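Epidermin decarboxylase (PDB 1G63) binds FMN and catalyses the oxidative decarboxylation of the C-terminal cysteine residue of the epidermin precursor, forming a carbon-carbon double bond. Local coordinates at residues Y2-S12 against N73-S83; F111-R119 against K157-V168. All coordinates share one frame; numbering follows the deposited sequence.

Contact 1: residues Y2-S12 against N73-S83. With FMN (flavin mononucleotide), chain N.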
loop_
_atom_site.group_PDB
_atom_site.type_symbol
_atom_site.label_atom_id
_atom_site.label_comp_id
_atom_site.label_asym_id
_atom_site.label_seq_id
_atom_site.Cartn_x
_atom_site.Cartn_y
_atom_site.Cartn_z
ATOM N N TYR B 2 12.433 -45.661 4.471
ATOM C CA TYR B 2 12.532 -45.796 3.018
ATOM C C TYR B 2 13.108 -44.674 2.157
ATOM O O TYR B 2 13.292 -44.858 0.948
ATOM C CB TYR B 2 11.165 -46.172 2.452
ATOM C CG TYR B 2 10.555 -47.394 3.084
ATOM C CD1 TYR B 2 9.922 -47.317 4.322
ATOM C CD2 TYR B 2 10.603 -48.630 2.440
ATOM C CE1 TYR B 2 9.346 -48.442 4.905
ATOM C CE2 TYR B 2 10.034 -49.761 3.011
ATOM C CZ TYR B 2 9.407 -49.660 4.242
ATOM O OH TYR B 2 8.833 -50.779 4.803
ATOM N N GLY B 3 13.397 -43.521 2.741
ATOM C CA GLY B 3 13.934 -42.449 1.924
ATOM C C GLY B 3 13.014 -41.242 1.877
ATOM O O GLY B 3 11.859 -41.311 2.306
ATOM N N LYS B 4 13.522 -40.139 1.338
ATOM C CA LYS B 4 12.769 -38.895 1.264
ATOM C C LYS B 4 11.441 -38.945 0.506
ATOM O O LYS B 4 11.353 -39.432 -0.617
ATOM C CB LYS B 4 13.670 -37.790 0.704
ATOM C CG LYS B 4 14.870 -37.508 1.592
ATOM C CD LYS B 4 15.770 -36.447 1.008
ATOM C CE LYS B 4 17.003 -36.265 1.872
ATOM N NZ LYS B 4 17.946 -35.265 1.302
ATOM N N LEU B 5 10.406 -38.430 1.157
ATOM C CA LEU B 5 9.065 -38.390 0.596
ATOM C C LEU B 5 8.522 -36.960 0.538
ATOM O O LEU B 5 8.631 -36.196 1.501
ATOM C CB LEU B 5 8.132 -39.276 1.427
ATOM C CG LEU B 5 6.653 -39.346 1.021
ATOM C CD1 LEU B 5 6.084 -40.688 1.420
ATOM C CD2 LEU B 5 5.866 -38.218 1.663
ATOM N N LEU B 6 7.940 -36.604 -0.604
ATOM C CA LEU B 6 7.372 -35.275 -0.795
ATOM C C LEU B 6 5.854 -35.328 -0.892
ATOM O O LEU B 6 5.300 -36.151 -1.621
ATOM C CB LEU B 6 7.927 -34.630 -2.067
ATOM C CG LEU B 6 7.253 -33.331 -2.530
ATOM C CD1 LEU B 6 7.331 -32.276 -1.435
ATOM C CD2 LEU B 6 7.914 -32.830 -3.803
ATOM N N ILE B 7 5.186 -34.461 -0.138
ATOM C CA ILE B 7 3.734 -34.393 -0.180
ATOM C C ILE B 7 3.346 -33.147 -0.964
ATOM O O ILE B 7 3.796 -32.045 -0.655
ATOM C CB ILE B 7 3.095 -34.261 1.219
ATOM C CG1 ILE B 7 3.286 -35.546 2.019
ATOM C CG2 ILE B 7 1.595 -33.935 1.079
ATOM C CD1 ILE B 7 2.736 -35.454 3.434
ATOM N N CYS B 8 2.530 -33.333 -1.991
ATOM C CA CYS B 8 2.036 -32.216 -2.785
ATOM C C CYS B 8 0.570 -32.081 -2.386
ATOM O O CYS B 8 -0.259 -32.898 -2.780
ATOM C CB CYS B 8 2.170 -32.514 -4.285
ATOM S SG CYS B 8 3.894 -32.448 -4.887
ATOM N N ALA B 9 0.268 -31.071 -1.575
ATOM C CA ALA B 9 -1.093 -30.838 -1.093
ATOM C C ALA B 9 -1.855 -29.819 -1.939
ATOM O O ALA B 9 -1.332 -28.762 -2.291
ATOM C CB ALA B 9 -1.057 -30.387 0.363
ATOM N N THR B 10 -3.103 -30.148 -2.248
ATOM C CA THR B 10 -3.950 -29.285 -3.057
ATOM C C THR B 10 -5.159 -28.779 -2.276
ATOM O O THR B 10 -5.437 -29.239 -1.155
ATOM C CB THR B 10 -4.418 -30.017 -4.339
ATOM O OG1 THR B 10 -5.287 -31.105 -3.999
ATOM C CG2 THR B 10 -3.212 -30.551 -5.102
ATOM N N ALA B 11 -5.878 -27.838 -2.887
ATOM C CA ALA B 11 -7.037 -27.200 -2.272
ATOM C C ALA B 11 -8.260 -28.074 -2.018
ATOM O O ALA B 11 -9.359 -27.800 -2.503
ATOM C CB ALA B 11 -7.433 -25.968 -3.075
ATOM N N SER B 12 -8.054 -29.133 -1.252
ATOM C CA SER B 12 -9.129 -30.024 -0.850
ATOM C C SER B 12 -9.408 -29.648 0.600
ATOM O O SER B 12 -8.490 -29.304 1.339
ATOM C CB SER B 12 -8.685 -31.482 -0.909
ATOM O OG SER B 12 -9.493 -32.284 -0.058
ATOM N N ASN B 73 15.537 -35.167 -5.412
ATOM C CA ASN B 73 15.727 -35.265 -3.971
ATOM C C ASN B 73 14.721 -36.175 -3.274
ATOM O O ASN B 73 14.819 -36.405 -2.072
ATOM C CB ASN B 73 15.654 -33.871 -3.343
ATOM C CG ASN B 73 15.989 -33.878 -1.863
ATOM O OD1 ASN B 73 15.405 -33.120 -1.074
ATOM N ND2 ASN B 73 16.946 -34.722 -1.475
ATOM N N HIS B 74 13.747 -36.693 -4.009
ATOM C CA HIS B 74 12.754 -37.562 -3.393
ATOM C C HIS B 74 12.562 -38.895 -4.109
ATOM O O HIS B 74 12.694 -38.994 -5.322
ATOM C CB HIS B 74 11.394 -36.848 -3.294
ATOM C CG HIS B 74 11.415 -35.610 -2.453
ATOM N ND1 HIS B 74 11.827 -34.385 -2.937
ATOM C CD2 HIS B 74 11.099 -35.412 -1.152
ATOM C CE1 HIS B 74 11.764 -33.487 -1.971
ATOM N NE2 HIS B 74 11.326 -34.084 -0.877
ATOM N N GLU B 75 12.241 -39.922 -3.336
ATOM C CA GLU B 75 12.005 -41.244 -3.889
ATOM C C GLU B 75 10.511 -41.440 -4.121
ATOM O O GLU B 75 10.101 -42.191 -5.001
ATOM C CB GLU B 75 12.545 -42.316 -2.936
ATOM C CG GLU B 75 14.071 -42.440 -2.951
ATOM C CD GLU B 75 14.588 -43.498 -1.977
ATOM O OE1 GLU B 75 14.135 -44.663 -2.049
ATOM O OE2 GLU B 75 15.452 -43.164 -1.137
ATOM N N TYR B 76 9.701 -40.752 -3.328
ATOM C CA TYR B 76 8.256 -40.843 -3.457
ATOM C C TYR B 76 7.629 -39.455 -3.464
ATOM O O TYR B 76 8.016 -38.581 -2.691
ATOM C CB TYR B 76 7.655 -41.646 -2.300
ATOM C CG TYR B 76 8.419 -42.893 -1.946
ATOM C CD1 TYR B 76 9.569 -42.827 -1.165
ATOM C CD2 TYR B 76 7.997 -44.145 -2.393
ATOM C CE1 TYR B 76 10.281 -43.975 -0.835
ATOM C CE2 TYR B 76 8.699 -45.301 -2.070
ATOM C CZ TYR B 76 9.844 -45.209 -1.289
ATOM O OH TYR B 76 10.556 -46.349 -0.957
ATOM N N ILE B 77 6.658 -39.263 -4.344
ATOM C CA ILE B 77 5.949 -38.000 -4.447
ATOM C C ILE B 77 4.460 -38.305 -4.381
ATOM O O ILE B 77 3.910 -38.966 -5.260
ATOM C CB ILE B 77 6.272 -37.274 -5.766
ATOM C CG1 ILE B 77 7.769 -36.981 -5.835
ATOM C CG2 ILE B 77 5.476 -35.972 -5.855
ATOM C CD1 ILE B 77 8.214 -36.325 -7.126
ATOM N N LEU B 78 3.817 -37.833 -3.320
ATOM C CA LEU B 78 2.395 -38.054 -3.124
ATOM C C LEU B 78 1.621 -36.764 -3.314
ATOM O O LEU B 78 2.055 -35.697 -2.883
ATOM C CB LEU B 78 2.113 -38.556 -1.699
ATOM C CG LEU B 78 2.536 -39.943 -1.215
ATOM C CD1 LEU B 78 4.022 -40.181 -1.452
ATOM C CD2 LEU B 78 2.198 -40.055 0.255
ATOM N N VAL B 79 0.478 -36.851 -3.972
ATOM C CA VAL B 79 -0.364 -35.686 -4.115
ATOM C C VAL B 79 -1.505 -36.061 -3.168
ATOM O O VAL B 79 -2.381 -36.868 -3.487
ATOM C CB VAL B 79 -0.822 -35.479 -5.572
ATOM C CG1 VAL B 79 -1.413 -36.737 -6.105
ATOM C CG2 VAL B 79 -1.825 -34.330 -5.645
ATOM N N LEU B 80 -1.445 -35.481 -1.974
ATOM C CA LEU B 80 -2.383 -35.776 -0.906
ATOM C C LEU B 80 -2.709 -34.526 -0.085
ATOM O O LEU B 80 -1.823 -33.933 0.515
ATOM C CB LEU B 80 -1.748 -36.843 -0.002
ATOM C CG LEU B 80 -2.366 -37.259 1.330
ATOM C CD1 LEU B 80 -3.634 -38.054 1.101
ATOM C CD2 LEU B 80 -1.354 -38.092 2.097
ATOM N N PRO B 81 -3.979 -34.081 -0.092
ATOM C CA PRO B 81 -5.104 -34.676 -0.827
ATOM C C PRO B 81 -4.965 -34.233 -2.276
ATOM O O PRO B 81 -4.340 -33.205 -2.551
ATOM C CB PRO B 81 -6.341 -34.043 -0.186
ATOM C CG PRO B 81 -5.825 -33.344 1.044
ATOM C CD PRO B 81 -4.437 -32.931 0.698
ATOM N N ALA B 82 -5.542 -34.999 -3.193
ATOM C CA ALA B 82 -5.478 -34.661 -4.605
ATOM C C ALA B 82 -6.845 -34.186 -5.088
ATOM O O ALA B 82 -7.827 -34.932 -5.047
ATOM C CB ALA B 82 -5.027 -35.862 -5.405
ATOM N N SER B 83 -6.899 -32.939 -5.542
ATOM C CA SER B 83 -8.139 -32.342 -6.043
ATOM C C SER B 83 -8.418 -32.784 -7.475
ATOM O O SER B 83 -7.508 -33.199 -8.197
ATOM C CB SER B 83 -8.029 -30.817 -6.012
ATOM O OG SER B 83 -6.969 -30.376 -6.854
HETATM N N1 FMN N . -11.909 -29.671 -4.755
HETATM C C2 FMN N . -11.596 -31.004 -4.694
HETATM O O2 FMN N . -11.163 -31.629 -5.618
HETATM N N3 FMN N . -11.799 -31.705 -3.458
HETATM C C4 FMN N . -12.286 -31.157 -2.321
HETATM O O4 FMN N . -12.452 -31.858 -1.311
HETATM C C4A FMN N . -12.649 -29.736 -2.394
HETATM N N5 FMN N . -13.091 -29.092 -1.321
HETATM C C5A FMN N . -13.254 -27.736 -1.368
HETATM C C6 FMN N . -13.639 -27.005 -0.161
HETATM C C7 FMN N . -13.951 -25.676 -0.165
HETATM C C7M FMN N . -14.340 -24.942 1.128
HETATM C C8 FMN N . -13.663 -24.880 -1.375
HETATM C C8M FMN N . -13.858 -23.383 -1.397
HETATM C C9 FMN N . -13.325 -25.563 -2.539
HETATM C C9A FMN N . -13.109 -26.955 -2.588
HETATM N N10 FMN N . -12.738 -27.698 -3.751
HETATM C C10 FMN N . -12.399 -29.044 -3.687
HETATM C "C1'" FMN N . -12.541 -26.992 -5.027
HETATM C "C2'" FMN N . -11.039 -26.655 -5.200
HETATM O "O2'" FMN N . -10.480 -25.869 -4.147
HETATM C "C3'" FMN N . -10.819 -25.920 -6.521
HETATM O "O3'" FMN N . -11.198 -26.797 -7.631
HETATM C "C4'" FMN N . -9.406 -25.410 -6.765
HETATM O "O4'" FMN N . -9.352 -24.568 -7.944
HETATM C "C5'" FMN N . -8.351 -26.500 -6.874
HETATM O "O5'" FMN N . -7.034 -25.921 -6.979
HETATM P P FMN N . -5.697 -26.753 -6.781
HETATM O O1P FMN N . -5.736 -27.885 -7.759
HETATM O O2P FMN N . -5.632 -27.179 -5.364
HETATM O O3P FMN N . -4.556 -25.725 -7.112
#

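Contact 2: residues F111-R119 against K157-V168. With FMN (flavin mononucleotide), chain N.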
loop_
_atom_site.group_PDB
_atom_site.type_symbol
_atom_site.label_atom_id
_atom_site.label_comp_id
_atom_site.label_asym_id
_atom_site.label_seq_id
_atom_site.Cartn_x
_atom_site.Cartn_y
_atom_site.Cartn_z
ATOM N N PHE B 111 2.290 -40.692 -6.768
ATOM C CA PHE B 111 1.195 -41.440 -6.149
ATOM C C PHE B 111 0.052 -40.460 -5.840
ATOM O O PHE B 111 0.202 -39.541 -5.033
ATOM C CB PHE B 111 1.653 -42.113 -4.851
ATOM C CG PHE B 111 2.764 -43.115 -5.040
ATOM C CD1 PHE B 111 4.085 -42.691 -5.194
ATOM C CD2 PHE B 111 2.487 -44.480 -5.073
ATOM C CE1 PHE B 111 5.112 -43.606 -5.376
ATOM C CE2 PHE B 111 3.510 -45.410 -5.256
ATOM C CZ PHE B 111 4.828 -44.970 -5.408
ATOM N N ILE B 112 -1.090 -40.667 -6.480
ATOM C CA ILE B 112 -2.235 -39.787 -6.302
ATOM C C ILE B 112 -3.354 -40.310 -5.399
ATOM O O ILE B 112 -3.854 -41.415 -5.596
ATOM C CB ILE B 112 -2.835 -39.433 -7.678
ATOM C CG1 ILE B 112 -1.770 -38.748 -8.539
ATOM C CG2 ILE B 112 -4.071 -38.557 -7.504
ATOM C CD1 ILE B 112 -2.225 -38.435 -9.941
ATOM N N PHE B 113 -3.747 -39.505 -4.412
ATOM C CA PHE B 113 -4.833 -39.873 -3.497
ATOM C C PHE B 113 -6.006 -38.903 -3.667
ATOM O O PHE B 113 -6.096 -37.884 -2.988
ATOM C CB PHE B 113 -4.360 -39.855 -2.043
ATOM C CG PHE B 113 -3.307 -40.869 -1.741
ATOM C CD1 PHE B 113 -1.958 -40.578 -1.950
ATOM C CD2 PHE B 113 -3.657 -42.130 -1.268
ATOM C CE1 PHE B 113 -0.976 -41.534 -1.690
ATOM C CE2 PHE B 113 -2.685 -43.089 -1.006
ATOM C CZ PHE B 113 -1.341 -42.791 -1.217
ATOM N N PRO B 114 -6.926 -39.219 -4.581
ATOM C CA PRO B 114 -8.089 -38.366 -4.840
ATOM C C PRO B 114 -8.956 -38.089 -3.619
ATOM O O PRO B 114 -9.177 -38.973 -2.788
ATOM C CB PRO B 114 -8.863 -39.148 -5.902
ATOM C CG PRO B 114 -7.800 -39.926 -6.610
ATOM C CD PRO B 114 -6.928 -40.393 -5.470
ATOM N N ASN B 115 -9.433 -36.851 -3.515
ATOM C CA ASN B 115 -10.336 -36.456 -2.441
ATOM C C ASN B 115 -11.248 -35.349 -2.944
ATOM O O ASN B 115 -10.788 -34.270 -3.320
ATOM C CB ASN B 115 -9.594 -35.973 -1.203
ATOM C CG ASN B 115 -10.544 -35.674 -0.049
ATOM O OD1 ASN B 115 -10.780 -34.518 0.295
ATOM N ND2 ASN B 115 -11.112 -36.728 0.542
ATOM N N MET B 116 -12.545 -35.628 -2.944
ATOM C CA MET B 116 -13.532 -34.681 -3.422
ATOM C C MET B 116 -14.907 -35.242 -3.104
ATOM O O MET B 116 -15.034 -36.404 -2.727
ATOM C CB MET B 116 -13.400 -34.523 -4.936
ATOM C CG MET B 116 -13.603 -35.839 -5.689
ATOM S SD MET B 116 -13.179 -35.789 -7.442
ATOM C CE MET B 116 -11.386 -36.040 -7.362
ATOM N N ASN B 117 -15.932 -34.416 -3.262
ATOM C CA ASN B 117 -17.286 -34.858 -3.019
ATOM C C ASN B 117 -17.616 -35.920 -4.057
ATOM O O ASN B 117 -17.112 -35.875 -5.177
ATOM C CB ASN B 117 -18.253 -33.687 -3.140
ATOM C CG ASN B 117 -19.680 -34.084 -2.852
ATOM O OD1 ASN B 117 -20.371 -34.633 -3.711
ATOM N ND2 ASN B 117 -20.126 -33.820 -1.638
ATOM N N ILE B 118 -18.457 -36.876 -3.674
ATOM C CA ILE B 118 -18.845 -37.968 -4.561
ATOM C C ILE B 118 -19.368 -37.527 -5.936
ATOM O O ILE B 118 -19.099 -38.184 -6.937
ATOM C CB ILE B 118 -19.900 -38.877 -3.874
ATOM C CG1 ILE B 118 -20.156 -40.118 -4.729
ATOM C CG2 ILE B 118 -21.179 -38.103 -3.638
ATOM C CD1 ILE B 118 -18.923 -40.990 -4.927
ATOM N N ARG B 119 -20.104 -36.420 -5.993
ATOM C CA ARG B 119 -20.635 -35.952 -7.269
ATOM C C ARG B 119 -19.541 -35.513 -8.238
ATOM O O ARG B 119 -19.671 -35.700 -9.443
ATOM C CB ARG B 119 -21.626 -34.805 -7.063
ATOM C CG ARG B 119 -22.074 -34.166 -8.381
ATOM C CD ARG B 119 -23.367 -33.383 -8.236
ATOM N NE ARG B 119 -24.501 -34.242 -7.954
ATOM C CZ ARG B 119 -25.660 -33.852 -7.441
ATOM N NH1 ARG B 119 -26.605 -34.761 -7.244
ATOM N NH2 ARG B 119 -25.881 -32.580 -7.114
ATOM N N LYS B 157 -25.785 -41.067 2.806
ATOM C CA LYS B 157 -25.249 -41.081 1.452
ATOM C C LYS B 157 -23.855 -41.680 1.394
ATOM O O LYS B 157 -23.124 -41.680 2.388
ATOM C CB LYS B 157 -25.212 -39.651 0.884
ATOM C CG LYS B 157 -24.785 -39.567 -0.584
ATOM C CD LYS B 157 -24.636 -38.129 -1.083
ATOM C CE LYS B 157 -23.471 -37.405 -0.398
ATOM N NZ LYS B 157 -23.189 -36.041 -0.957
ATOM N N ASN B 158 -23.500 -42.204 0.225
ATOM C CA ASN B 158 -22.173 -42.764 0.010
ATOM C C ASN B 158 -21.270 -41.536 -0.100
ATOM O O ASN B 158 -21.632 -40.555 -0.746
ATOM C CB ASN B 158 -22.126 -43.557 -1.297
ATOM C CG ASN B 158 -20.858 -44.383 -1.433
ATOM O OD1 ASN B 158 -20.455 -44.743 -2.538
ATOM N ND2 ASN B 158 -20.232 -44.700 -0.305
ATOM N N ASN B 159 -20.105 -41.588 0.533
ATOM C CA ASN B 159 -19.172 -40.468 0.514
ATOM C C ASN B 159 -17.726 -40.958 0.478
ATOM O O ASN B 159 -17.399 -41.956 1.118
ATOM C CB ASN B 159 -19.389 -39.607 1.764
ATOM C CG ASN B 159 -20.605 -38.689 1.646
ATOM O OD1 ASN B 159 -21.379 -38.531 2.598
ATOM N ND2 ASN B 159 -20.766 -38.065 0.481
ATOM N N ILE B 160 -16.859 -40.273 -0.272
ATOM C CA ILE B 160 -15.461 -40.685 -0.313
ATOM C C ILE B 160 -14.809 -40.142 0.966
ATOM O O ILE B 160 -15.219 -39.109 1.494
ATOM C CB ILE B 160 -14.703 -40.166 -1.603
ATOM C CG1 ILE B 160 -14.106 -38.791 -1.360
ATOM C CG2 ILE B 160 -15.634 -40.135 -2.814
ATOM C CD1 ILE B 160 -12.657 -38.838 -0.996
ATOM N N THR B 161 -13.823 -40.859 1.484
ATOM C CA THR B 161 -13.153 -40.432 2.702
ATOM C C THR B 161 -11.642 -40.400 2.542
ATOM O O THR B 161 -11.097 -40.895 1.565
ATOM C CB THR B 161 -13.480 -41.375 3.880
ATOM O OG1 THR B 161 -13.019 -42.698 3.579
ATOM C CG2 THR B 161 -14.971 -41.411 4.131
ATOM N N MET B 162 -10.969 -39.814 3.521
ATOM C CA MET B 162 -9.518 -39.736 3.497
ATOM C C MET B 162 -8.886 -41.104 3.792
ATOM O O MET B 162 -9.406 -41.891 4.589
ATOM C CB MET B 162 -9.034 -38.684 4.510
ATOM C CG MET B 162 -9.247 -37.223 4.064
ATOM S SD MET B 162 -8.036 -36.591 2.843
ATOM C CE MET B 162 -8.571 -37.370 1.478
ATOM N N PRO B 163 -7.750 -41.401 3.143
ATOM C CA PRO B 163 -7.042 -42.670 3.330
ATOM C C PRO B 163 -6.410 -42.796 4.720
ATOM O O PRO B 163 -5.831 -41.841 5.236
ATOM C CB PRO B 163 -5.957 -42.635 2.250
ATOM C CG PRO B 163 -6.380 -41.539 1.307
ATOM C CD PRO B 163 -7.017 -40.534 2.207
ATOM N N ASN B 164 -6.521 -43.979 5.316
ATOM C CA ASN B 164 -5.910 -44.252 6.613
ATOM C C ASN B 164 -4.396 -44.256 6.331
ATOM O O ASN B 164 -3.982 -44.539 5.208
ATOM C CB ASN B 164 -6.401 -45.620 7.115
ATOM C CG ASN B 164 -5.656 -46.105 8.348
ATOM O OD1 ASN B 164 -4.524 -46.598 8.255
ATOM N ND2 ASN B 164 -6.288 -45.968 9.516
ATOM N N ILE B 165 -3.569 -43.935 7.322
ATOM C CA ILE B 165 -2.122 -43.896 7.099
ATOM C C ILE B 165 -1.557 -45.260 6.689
ATOM O O ILE B 165 -0.525 -45.347 6.021
ATOM C CB ILE B 165 -1.384 -43.348 8.348
ATOM C CG1 ILE B 165 -0.112 -42.611 7.917
ATOM C CG2 ILE B 165 -1.071 -44.462 9.318
ATOM C CD1 ILE B 165 0.984 -43.482 7.368
ATOM N N GLU B 166 -2.250 -46.323 7.081
ATOM C CA GLU B 166 -1.849 -47.681 6.731
ATOM C C GLU B 166 -2.139 -47.864 5.235
ATOM O O GLU B 166 -1.416 -48.563 4.523
ATOM C CB GLU B 166 -2.659 -48.684 7.558
ATOM C CG GLU B 166 -2.551 -50.124 7.092
ATOM C CD GLU B 166 -3.854 -50.903 7.297
ATOM O OE1 GLU B 166 -3.917 -52.080 6.872
ATOM O OE2 GLU B 166 -4.814 -50.340 7.879
ATOM N N ASN B 167 -3.209 -47.223 4.774
ATOM C CA ASN B 167 -3.610 -47.278 3.375
ATOM C C ASN B 167 -2.571 -46.628 2.446
ATOM O O ASN B 167 -2.192 -47.219 1.433
ATOM C CB ASN B 167 -4.968 -46.586 3.183
ATOM C CG ASN B 167 -6.140 -47.394 3.747
ATOM O OD1 ASN B 167 -7.254 -46.870 3.897
ATOM N ND2 ASN B 167 -5.902 -48.668 4.046
ATOM N N VAL B 168 -2.097 -45.428 2.778
ATOM C CA VAL B 168 -1.119 -44.788 1.901
ATOM C C VAL B 168 0.242 -45.476 1.996
ATOM O O VAL B 168 1.022 -45.450 1.048
ATOM C CB VAL B 168 -0.984 -43.241 2.165
ATOM C CG1 VAL B 168 -2.306 -42.677 2.621
ATOM C CG2 VAL B 168 0.094 -42.946 3.151
HETATM N N1 FMN N . -11.909 -29.671 -4.755
HETATM C C2 FMN N . -11.596 -31.004 -4.694
HETATM O O2 FMN N . -11.163 -31.629 -5.618
HETATM N N3 FMN N . -11.799 -31.705 -3.458
HETATM C C4 FMN N . -12.286 -31.157 -2.321
HETATM O O4 FMN N . -12.452 -31.858 -1.311
HETATM C C4A FMN N . -12.649 -29.736 -2.394
HETATM N N5 FMN N . -13.091 -29.092 -1.321
HETATM C C5A FMN N . -13.254 -27.736 -1.368
HETATM C C6 FMN N . -13.639 -27.005 -0.161
HETATM C C7 FMN N . -13.951 -25.676 -0.165
HETATM C C7M FMN N . -14.340 -24.942 1.128
HETATM C C8 FMN N . -13.663 -24.880 -1.375
HETATM C C8M FMN N . -13.858 -23.383 -1.397
HETATM C C9 FMN N . -13.325 -25.563 -2.539
HETATM C C9A FMN N . -13.109 -26.955 -2.588
HETATM N N10 FMN N . -12.738 -27.698 -3.751
HETATM C C10 FMN N . -12.399 -29.044 -3.687
HETATM C "C1'" FMN N . -12.541 -26.992 -5.027
HETATM C "C2'" FMN N . -11.039 -26.655 -5.200
HETATM O "O2'" FMN N . -10.480 -25.869 -4.147
HETATM C "C3'" FMN N . -10.819 -25.920 -6.521
HETATM O "O3'" FMN N . -11.198 -26.797 -7.631
HETATM C "C4'" FMN N . -9.406 -25.410 -6.765
HETATM O "O4'" FMN N . -9.352 -24.568 -7.944
HETATM C "C5'" FMN N . -8.351 -26.500 -6.874
HETATM O "O5'" FMN N . -7.034 -25.921 -6.979
HETATM P P FMN N . -5.697 -26.753 -6.781
HETATM O O1P FMN N . -5.736 -27.885 -7.759
HETATM O O2P FMN N . -5.632 -27.179 -5.364
HETATM O O3P FMN N . -4.556 -25.725 -7.112
HETATM O O HOH W 1 -18.290 -37.353 -0.803
#

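Contact 1: residues Y2-S12 against N73-S83
Leu6 and Leu78 lie at the middle of a parallel pairing between strands 5-9 and 76-79. Leu6 N donates to Tyr76 O at 2.9 Å, and Leu6 O receives Leu78 N at 2.8 Å; Cys8 N then reaches Leu78 O. On one face of the sheet the branched end of Leu5 lies across that of Leu78, nearly perpendicular, CD1 to CD1 at 3.6 Å. On the other, Leu6 sets its CB over a face of the His74 ring, 3.6 Å from the centroid, a CH-pi contact. Both nitrogens of that buried imidazole are bonded, ND1 to Ile70 O and NE2 to Asn33 OD1, which fixes the ring's rotation.

Beyond the paired strands, hydroxyl residues enter among small apolar ones. With chi1 66°, Thr10 holds OG1 between its own N and carbonyl carbon; from there it donates to Pro81 O at 2.7 Å and weakly accepts from Ser83 N, linking the two strand ends. Pro81 follows a cis peptide bond and rests its CB against Ser12 CB. Next in line is the FMN phosphate: Ala11 N gives O2P a bond of 2.6 Å, while Ser83 OG, at a helix N-cap, gives one to O1P. A backbone N-H and a hydroxyl thus grip the phosphate from these two segments, and the start of helix 84-91 would probably add favourable electrostatics.

Contact 2: residues F111-R119 against K157-V168
The loop that follows strand 110-114 carries part of the FMN pocket, and the segment running from strand 156-161 into helix 165-172 packs along its outer side. Ile118 and Ile160 lie alongside each other, pointing opposite ways, with CD1 of Ile118 4.0 Å from CG2 of Ile160. Ile118 also brings CG2 near the end of Lys157, whose aliphatic chain suits this partly exposed margin. Between the backbones sits one water, which accepts from Ile118 N and Asn159 ND2 at 2.9 Å each, with Ile160 N a longer third donor at 3.3 Å.

Further along, the packing is more deeply buried. Phe113, with chi1 -64°, has its CG anti to the carbonyl carbon, and the ring extends to the start of helix 165-172. There CD2 meets Pro163 CG at 3.8 Å and the far end of the ring approaches Val168. Tyr141 meets the same ring with planes at about 40°, and Pro163 is tied by its carbonyl to Tyr21 OH.

Asparagines suit both helix starts, with Asn117 and Asn164 as the N-caps. Asn117 OD1 accepts from Arg119 N at 2.9 Å, with an N-H...O angle of 167°; Asn164 and Asn167 fit a capping box, whose bond from Asn164 N to Asn167 OD1 is weak. On its inner side the loop offers Asn115 O to FMN N3 at 2.8 Å, a backbone acceptor for the imide N-H. Such a cofactor-binding loop at the C-terminal end of a parallel strand is characteristic of Rossmann-like flavoproteins.

Contact 1 is core: it joins two central strands of the parallel sheet by a parallel ladder of backbone bonds that loses regularity toward its ends, with aliphatic residues on both faces. Contact 2 is more peripheral and only partly buried; apolar side chains and a bridging water join its two segments. The sheet connects them, since strand 110-114 adds to the edge of strand 76-82, where Ile77 O and Val79 N probably bond to Phe111 N and Phe111 O. Both also reach the same FMN. Residues 2-12 and 73-83 hydrogen-bond chiefly to the phosphate and a ribityl hydroxyl, though Ser12 also nears the flavin ring, whereas Asn115 bonds to that ring. Ser12 and Asn115 come together between these two parts of the pocket.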